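Local structure of uronate isomerase (Caulobacter crescentus, 2Q01) at residues Leu35-Pro46 with Phe163-Glu172; Pro65-Leu73 with Arg326-Met334. The protein catalyses the isomerisation of D-glucuronate to D-fructuronate and of D-galacturonate to D-tagaturonate, a step of pentose and glucuronate interconversion. One frame throughout, in Å; residues are numbered along the deposited sequence. Where two conformers were deposited one is given.

Interaction 1. Residues Leu35-Pro46 with Phe163-Glu172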
# COMPACT_ATOMS: atom_id res chain seq x y z
N LEU B 35 -17.39 -10.33 -26.90
CA LEU B 35 -16.79 -9.25 -27.68
C LEU B 35 -15.40 -9.66 -28.17
O LEU B 35 -14.73 -10.46 -27.52
CB LEU B 35 -16.70 -7.96 -26.84
CG LEU B 35 -17.95 -7.11 -26.66
CD1 LEU B 35 -17.66 -5.97 -25.71
CD2 LEU B 35 -18.47 -6.57 -27.99
N PRO B 36 -14.98 -9.12 -29.34
CA PRO B 36 -13.64 -9.46 -29.83
C PRO B 36 -12.53 -9.01 -28.88
O PRO B 36 -12.70 -8.03 -28.15
CB PRO B 36 -13.55 -8.69 -31.15
CG PRO B 36 -14.97 -8.44 -31.56
CD PRO B 36 -15.68 -8.21 -30.26
N ILE B 37 -11.43 -9.75 -28.88
CA ILE B 37 -10.27 -9.42 -28.07
C ILE B 37 -9.41 -8.35 -28.75
O ILE B 37 -8.99 -8.49 -29.90
CB ILE B 37 -9.44 -10.69 -27.76
CG1 ILE B 37 -10.20 -11.61 -26.80
CG2 ILE B 37 -8.07 -10.34 -27.18
CD1 ILE B 37 -9.68 -13.03 -26.76
N ILE B 38 -9.19 -7.25 -28.04
CA ILE B 38 -8.24 -6.23 -28.48
C ILE B 38 -7.02 -6.28 -27.58
O ILE B 38 -7.11 -6.05 -26.36
CB ILE B 38 -8.86 -4.82 -28.48
CG1 ILE B 38 -10.04 -4.77 -29.45
CG2 ILE B 38 -7.81 -3.77 -28.86
CD1 ILE B 38 -11.00 -3.67 -29.14
N SER B 39 -5.89 -6.60 -28.19
CA SER B 39 -4.66 -6.87 -27.47
C SER B 39 -3.53 -5.93 -27.93
O SER B 39 -2.67 -6.32 -28.72
CB SER B 39 -4.28 -8.34 -27.65
OG SER B 39 -3.14 -8.67 -26.88
N PRO B 40 -3.52 -4.68 -27.41
CA PRO B 40 -2.71 -3.62 -27.98
C PRO B 40 -1.24 -3.57 -27.51
O PRO B 40 -0.47 -2.76 -28.02
CB PRO B 40 -3.46 -2.36 -27.56
CG PRO B 40 -4.16 -2.73 -26.29
CD PRO B 40 -4.26 -4.22 -26.21
N HIS B 41 -0.87 -4.44 -26.57
CA HIS B 41 0.52 -4.60 -26.16
C HIS B 41 0.82 -6.03 -25.74
O HIS B 41 0.20 -6.56 -24.81
CB HIS B 41 0.88 -3.63 -25.03
CG HIS B 41 2.33 -3.69 -24.63
ND1 HIS B 41 2.75 -4.20 -23.42
CD2 HIS B 41 3.45 -3.32 -25.30
CE1 HIS B 41 4.07 -4.13 -23.35
NE2 HIS B 41 4.52 -3.60 -24.48
N GLY B 42 1.78 -6.66 -26.42
CA GLY B 42 2.15 -8.04 -26.13
C GLY B 42 3.44 -8.50 -26.78
O GLY B 42 4.08 -7.75 -27.52
N HIS B 43 3.81 -9.75 -26.50
CA HIS B 43 5.11 -10.29 -26.91
C HIS B 43 5.05 -11.62 -27.66
O HIS B 43 5.95 -12.45 -27.53
CB HIS B 43 6.03 -10.42 -25.69
CG HIS B 43 6.31 -9.12 -25.01
ND1 HIS B 43 7.35 -8.30 -25.38
CD2 HIS B 43 5.68 -8.50 -23.99
CE1 HIS B 43 7.35 -7.22 -24.61
NE2 HIS B 43 6.35 -7.32 -23.76
N THR B 44 4.01 -11.81 -28.47
CA THR B 44 3.92 -13.00 -29.33
C THR B 44 4.86 -12.83 -30.53
O THR B 44 5.20 -11.70 -30.90
CB THR B 44 2.47 -13.30 -29.81
OG1 THR B 44 2.00 -12.24 -30.64
CG2 THR B 44 1.52 -13.49 -28.62
N ASP B 45 5.27 -13.95 -31.11
CA ASP B 45 6.19 -13.95 -32.25
C ASP B 45 5.36 -13.78 -33.52
O ASP B 45 4.49 -14.60 -33.80
CB ASP B 45 6.96 -15.27 -32.28
CG ASP B 45 8.22 -15.22 -33.14
OD1 ASP B 45 9.09 -16.09 -32.93
OD2 ASP B 45 8.35 -14.35 -34.02
N PRO B 46 5.63 -12.70 -34.30
CA PRO B 46 4.96 -12.46 -35.59
C PRO B 46 5.21 -13.53 -36.65
O PRO B 46 4.41 -13.66 -37.58
CB PRO B 46 5.56 -11.13 -36.05
CG PRO B 46 6.87 -11.03 -35.33
CD PRO B 46 6.58 -11.62 -33.98
N PHE B 163 -10.21 -17.62 -31.54
CA PHE B 163 -10.13 -16.82 -30.31
C PHE B 163 -10.85 -15.48 -30.45
O PHE B 163 -11.10 -14.80 -29.44
CB PHE B 163 -8.68 -16.60 -29.89
CG PHE B 163 -7.99 -17.83 -29.35
CD1 PHE B 163 -8.71 -18.93 -28.90
CD2 PHE B 163 -6.60 -17.86 -29.26
CE1 PHE B 163 -8.06 -20.06 -28.39
CE2 PHE B 163 -5.94 -18.98 -28.74
CZ PHE B 163 -6.67 -20.08 -28.31
N ASN B 164 -11.19 -15.12 -31.68
CA ASN B 164 -11.89 -13.87 -32.02
C ASN B 164 -11.02 -12.66 -31.68
O ASN B 164 -11.48 -11.69 -31.07
CB ASN B 164 -13.29 -13.81 -31.37
CG ASN B 164 -14.21 -12.80 -32.05
OD1 ASN B 164 -15.19 -12.35 -31.45
ND2 ASN B 164 -13.91 -12.45 -33.30
N ILE B 165 -9.76 -12.74 -32.07
CA ILE B 165 -8.85 -11.63 -31.86
C ILE B 165 -9.05 -10.64 -32.99
O ILE B 165 -8.96 -10.99 -34.16
CB ILE B 165 -7.38 -12.09 -31.74
CG1 ILE B 165 -7.25 -13.10 -30.59
CG2 ILE B 165 -6.45 -10.88 -31.53
CD1 ILE B 165 -6.01 -13.97 -30.63
N GLU B 166 -9.36 -9.41 -32.61
CA GLU B 166 -9.53 -8.34 -33.57
C GLU B 166 -8.18 -7.72 -33.92
O GLU B 166 -7.84 -7.58 -35.09
CB GLU B 166 -10.49 -7.29 -33.03
CG GLU B 166 -10.79 -6.19 -34.01
CD GLU B 166 -12.14 -5.58 -33.80
OE1 GLU B 166 -12.19 -4.34 -33.64
OE2 GLU B 166 -13.16 -6.32 -33.81
N THR B 167 -7.43 -7.35 -32.88
CA THR B 167 -6.11 -6.73 -33.02
C THR B 167 -5.13 -7.43 -32.08
O THR B 167 -5.45 -7.65 -30.91
CB THR B 167 -6.17 -5.22 -32.66
OG1 THR B 167 -7.07 -4.56 -33.56
CG2 THR B 167 -4.79 -4.56 -32.75
N LEU B 168 -3.97 -7.79 -32.60
CA LEU B 168 -2.87 -8.30 -31.78
C LEU B 168 -1.60 -7.52 -32.11
O LEU B 168 -1.20 -7.45 -33.27
CB LEU B 168 -2.64 -9.79 -32.04
CG LEU B 168 -1.56 -10.54 -31.25
CD1 LEU B 168 -1.83 -10.49 -29.75
CD2 LEU B 168 -1.47 -11.98 -31.72
N ALA B 169 -0.98 -6.93 -31.09
CA ALA B 169 0.28 -6.21 -31.29
C ALA B 169 1.46 -7.01 -30.75
O ALA B 169 1.39 -7.59 -29.66
CB ALA B 169 0.23 -4.82 -30.64
N THR B 170 2.53 -7.06 -31.53
CA THR B 170 3.80 -7.63 -31.09
C THR B 170 4.78 -6.48 -30.78
O THR B 170 4.45 -5.31 -30.98
CB THR B 170 4.38 -8.59 -32.15
OG1 THR B 170 4.90 -7.83 -33.25
CG2 THR B 170 3.30 -9.53 -32.67
N THR B 171 5.97 -6.80 -30.27
CA THR B 171 6.91 -5.77 -29.83
C THR B 171 8.32 -5.97 -30.42
O THR B 171 8.98 -6.97 -30.12
CB THR B 171 6.96 -5.68 -28.29
OG1 THR B 171 5.63 -5.47 -27.78
CG2 THR B 171 7.83 -4.54 -27.82
N GLU B 172 8.75 -5.03 -31.26
CA GLU B 172 10.07 -5.08 -31.91
C GLU B 172 10.87 -3.81 -31.66
O GLU B 172 10.30 -2.74 -31.45
CB GLU B 172 9.97 -5.31 -33.43
CG GLU B 172 8.69 -5.97 -33.96
CD GLU B 172 8.58 -7.46 -33.66
OE1 GLU B 172 7.61 -7.84 -32.98
OE2 GLU B 172 9.44 -8.24 -34.11
O HOH W 1 1.46 -10.10 -29.01
O HOH W 2 7.45 -9.68 -30.30
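Ile37 and Ser39 pair with 165-169 as neighbouring parallel strands; the axes of 37-39 and 167-169 approach to 4.9 Å and run 22° apart. Ile37 N donates to Asn164 O and Ile37 O accepts from Glu166 N, each at 2.9 Å; after a one-residue beta bulge at Glu166 the ladder resumes, Ser39 N giving to Thr167 O, and Ser39 O lies 3.0 Å from its donor Ala169 N. This half is tightly packed. Ile37 reaches Phe163 O with its CD1, while Leu168, its CG anti to the backbone N (chi1 -178°), lays CD1 3.6 Å from Ser39 OG and turns CD2 to Thr44 OG1. Ser39 OG is held by Asp417. The Pro36 ring lies alongside the Glu166 chain, CB 3.6 Å from OE2, and Lys467 forms a salt bridge with Glu166 OE1.

Past Pro40 the direct backbone ladder ends, and waters and side chains take over. Water 1 bridges Thr44 N and Ala169 O; water 2 accepts from Thr171 N and probably gives a proton to Thr44 O. On the more open side, at the partly exposed His43 and Thr171, Thr171 OG1 donates to Gly42 O at 2.8 Å and sits over one face of the His43 ring, offset toward its rim. Thr170 OG1 donates to Glu172 OE1 from above the carboxylate plane, and Thr170 CG2 packs on Thr44 O. Adjacent parallel strands followed by loops at their C-terminal ends, the first carrying a His-Gly-His sequence, are typical of the TIM-barrel core of the metallo-dependent hydrolase superfamily, where those loops surround the active site.

Interaction 2. Residues Pro65-Leu73 with Arg326-Met334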
# COMPACT_ATOMS: atom_id res chain seq x y z
N PRO B 65 8.50 -21.70 -22.70
CA PRO B 65 8.68 -20.26 -22.88
C PRO B 65 8.03 -19.36 -21.81
O PRO B 65 8.20 -18.14 -21.86
CB PRO B 65 8.05 -20.01 -24.25
CG PRO B 65 6.97 -21.03 -24.35
CD PRO B 65 7.34 -22.20 -23.47
N ASP B 66 7.29 -19.94 -20.87
CA ASP B 66 6.55 -19.14 -19.88
C ASP B 66 7.28 -19.01 -18.55
O ASP B 66 7.36 -19.97 -17.77
CB ASP B 66 5.13 -19.69 -19.67
CG ASP B 66 4.22 -18.71 -18.94
OD1 ASP B 66 3.22 -19.17 -18.34
OD2 ASP B 66 4.48 -17.49 -18.97
N HIS B 67 7.79 -17.81 -18.29
CA HIS B 67 8.57 -17.53 -17.09
C HIS B 67 7.76 -17.49 -15.80
O HIS B 67 8.30 -17.75 -14.73
CB HIS B 67 9.46 -16.28 -17.25
CG HIS B 67 8.71 -15.02 -17.57
ND1 HIS B 67 8.18 -14.20 -16.60
CD2 HIS B 67 8.41 -14.44 -18.76
CE1 HIS B 67 7.58 -13.17 -17.17
NE2 HIS B 67 7.71 -13.29 -18.48
N TYR B 68 6.46 -17.20 -15.90
CA TYR B 68 5.53 -17.30 -14.76
C TYR B 68 5.51 -18.70 -14.17
O TYR B 68 5.40 -18.87 -12.95
CB TYR B 68 4.10 -16.95 -15.19
CG TYR B 68 3.82 -15.48 -15.39
CD1 TYR B 68 4.10 -14.85 -16.61
CD2 TYR B 68 3.23 -14.72 -14.38
CE1 TYR B 68 3.84 -13.50 -16.81
CE2 TYR B 68 2.96 -13.36 -14.57
CZ TYR B 68 3.26 -12.76 -15.78
OH TYR B 68 3.00 -11.43 -15.97
N LEU B 69 5.62 -19.70 -15.04
CA LEU B 69 5.57 -21.10 -14.63
C LEU B 69 6.89 -21.61 -14.07
O LEU B 69 6.91 -22.11 -12.95
CB LEU B 69 5.09 -22.00 -15.78
CG LEU B 69 3.65 -21.79 -16.27
CD1 LEU B 69 3.26 -22.88 -17.25
CD2 LEU B 69 2.63 -21.71 -15.13
N PHE B 70 7.98 -21.46 -14.81
CA PHE B 70 9.25 -22.00 -14.32
C PHE B 70 9.88 -21.26 -13.12
O PHE B 70 10.67 -21.85 -12.39
CB PHE B 70 10.27 -22.37 -15.43
CG PHE B 70 10.74 -21.21 -16.29
CD1 PHE B 70 10.36 -21.15 -17.63
CD2 PHE B 70 11.62 -20.25 -15.80
CE1 PHE B 70 10.81 -20.12 -18.45
CE2 PHE B 70 12.07 -19.21 -16.61
CZ PHE B 70 11.67 -19.14 -17.94
N ARG B 71 9.51 -20.00 -12.93
CA ARG B 71 9.85 -19.29 -11.70
C ARG B 71 9.48 -20.11 -10.47
O ARG B 71 10.35 -20.49 -9.68
CB ARG B 71 9.14 -17.93 -11.66
CG ARG B 71 9.99 -16.77 -12.17
CD ARG B 71 9.23 -15.46 -12.10
NE ARG B 71 8.73 -15.18 -10.75
CZ ARG B 71 9.34 -14.38 -9.88
NH1 ARG B 71 8.81 -14.19 -8.68
NH2 ARG B 71 10.47 -13.77 -10.21
N MET B 72 8.19 -20.37 -10.31
CA MET B 72 7.68 -21.14 -9.17
C MET B 72 8.43 -22.44 -8.98
O MET B 72 8.79 -22.80 -7.86
CB MET B 72 6.19 -21.49 -9.33
CG MET B 72 5.20 -20.58 -8.62
SD MET B 72 5.24 -20.44 -6.82
CE MET B 72 5.89 -22.01 -6.29
N LEU B 73 8.65 -23.16 -10.08
CA LEU B 73 9.35 -24.43 -10.01
C LEU B 73 10.81 -24.22 -9.61
O LEU B 73 11.27 -24.87 -8.67
CB LEU B 73 9.19 -25.24 -11.30
CG LEU B 73 7.90 -26.06 -11.36
CD1 LEU B 73 6.82 -25.35 -12.13
CD2 LEU B 73 8.15 -27.41 -12.00
N ARG B 326 18.71 -13.29 -20.46
CA ARG B 326 17.58 -12.41 -20.13
C ARG B 326 16.23 -13.14 -20.09
O ARG B 326 16.10 -14.25 -20.61
CB ARG B 326 17.53 -11.24 -21.11
CG ARG B 326 18.24 -9.99 -20.60
CD ARG B 326 17.93 -8.79 -21.48
NE ARG B 326 17.70 -7.57 -20.70
CZ ARG B 326 18.64 -6.70 -20.35
NH1 ARG B 326 18.32 -5.62 -19.65
NH2 ARG B 326 19.91 -6.90 -20.70
N ASP B 327 15.24 -12.48 -19.47
CA ASP B 327 13.84 -12.94 -19.37
C ASP B 327 13.64 -14.35 -18.79
O ASP B 327 12.81 -15.12 -19.28
CB ASP B 327 13.13 -12.82 -20.73
CG ASP B 327 12.90 -11.37 -21.14
OD1 ASP B 327 13.28 -11.01 -22.27
OD2 ASP B 327 12.33 -10.60 -20.33
N LYS B 328 14.40 -14.68 -17.75
CA LYS B 328 14.33 -16.01 -17.15
C LYS B 328 13.63 -16.00 -15.79
O LYS B 328 13.82 -16.90 -14.97
CB LYS B 328 15.73 -16.66 -17.07
CG LYS B 328 16.43 -16.84 -18.43
CD LYS B 328 15.62 -17.72 -19.39
CE LYS B 328 16.22 -17.69 -20.79
NZ LYS B 328 15.30 -18.27 -21.81
N GLY B 329 12.82 -14.97 -15.56
CA GLY B 329 12.01 -14.87 -14.36
C GLY B 329 12.73 -14.32 -13.15
O GLY B 329 12.33 -14.58 -12.02
N ALA B 330 13.78 -13.55 -13.38
CA ALA B 330 14.51 -12.95 -12.27
C ALA B 330 14.50 -11.43 -12.35
O ALA B 330 15.45 -10.78 -11.93
CB ALA B 330 15.93 -13.48 -12.22
N ASP B 331 13.42 -10.86 -12.88
CA ASP B 331 13.24 -9.40 -12.93
C ASP B 331 12.28 -8.97 -11.84
O ASP B 331 11.08 -9.26 -11.89
CB ASP B 331 12.75 -8.94 -14.31
CG ASP B 331 13.58 -9.51 -15.47
OD1 ASP B 331 14.77 -9.85 -15.28
OD2 ASP B 331 13.04 -9.62 -16.59
N ILE B 332 12.81 -8.26 -10.84
CA ILE B 332 12.09 -7.92 -9.62
C ILE B 332 11.70 -6.44 -9.66
O ILE B 332 12.49 -5.61 -10.07
CB ILE B 332 12.98 -8.21 -8.35
CG1 ILE B 332 13.70 -9.57 -8.45
CG2 ILE B 332 12.18 -8.12 -7.06
CD1 ILE B 332 12.79 -10.82 -8.49
N PRO B 333 10.44 -6.11 -9.29
CA PRO B 333 10.02 -4.71 -9.22
C PRO B 333 10.80 -3.86 -8.23
O PRO B 333 11.30 -4.36 -7.22
CB PRO B 333 8.57 -4.80 -8.75
CG PRO B 333 8.13 -6.15 -9.14
CD PRO B 333 9.33 -7.02 -8.96
N MET B 334 10.90 -2.57 -8.54
CA MET B 334 11.56 -1.59 -7.68
C MET B 334 10.55 -0.54 -7.25
O MET B 334 9.54 -0.33 -7.93
CB MET B 334 12.68 -0.88 -8.44
CG MET B 334 13.85 -1.74 -8.83
SD MET B 334 15.17 -0.77 -9.56
CE MET B 334 14.51 -0.42 -11.18
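The Arg71 chain, straight at chi2, bends at chi3 (55°) and turns the edge of its guanidinium to the Gly329 carbonyl, and Phe70, with CG between its backbone N and carbonyl carbon (chi1 63°), swings its ring toward Lys328. Arg71 NH2 donates to Gly329 O at 2.7 Å. The bond is bent, 144° at the hydrogen, and the nitrogen stands above the carbonyl plane. The aliphatic part of the arginine packs on the same peptide: CG and CD both lie 3.2 Å from Gly329 O, and CG is 3.5 Å from Gly329 CA. Gly329, at positive phi, offers no side chain on the side turned to the helix, and this lets the arginine chain come so near. Phe70 meets the loop by its edge, CE2 being 3.3 Å from Lys328 O, while one face of its ring is covered by His67 CA. The CB of His67 rests 4.0 Å from Gly329 N, closing the contact at the first turn of the helix.

At the other end Ile332 CD1 lies at the edge of the guanidinium, and the other terminal nitrogen, NH1, donates to Pro373 O of the second subunit, so one arginine joins helix, loop and subunit interface. The contact thus sets the start of helix 67-74 against the loop between helix 318-323 and strand 332-333, a strand paired antiparallel with 312-313; Leu69, on the same helix, packs on helix 114-126.

Overall arrangement
The segments alternate along the chain: 35-46, 65-73, 163-172, then 326-334. Interaction 1 is a buried pairing within the three-stranded parallel sheet 37-39, 165-169 and 192-194, its centre about 9 Å from the centre of the chain. Interaction 2 lies further out, about 14 Å from that centre, and ties helix 67-74 to the loop before strand 332-333 beside the second subunit. The two centres are about 22 Å apart and the nearest atoms about 7 Å, without touching. Interaction 1 joins two parts of roughly the N-terminal third inside the TIM-barrel core, whereas interaction 2 brings 65-73 to a loop over 250 residues later, beside the subunit boundary.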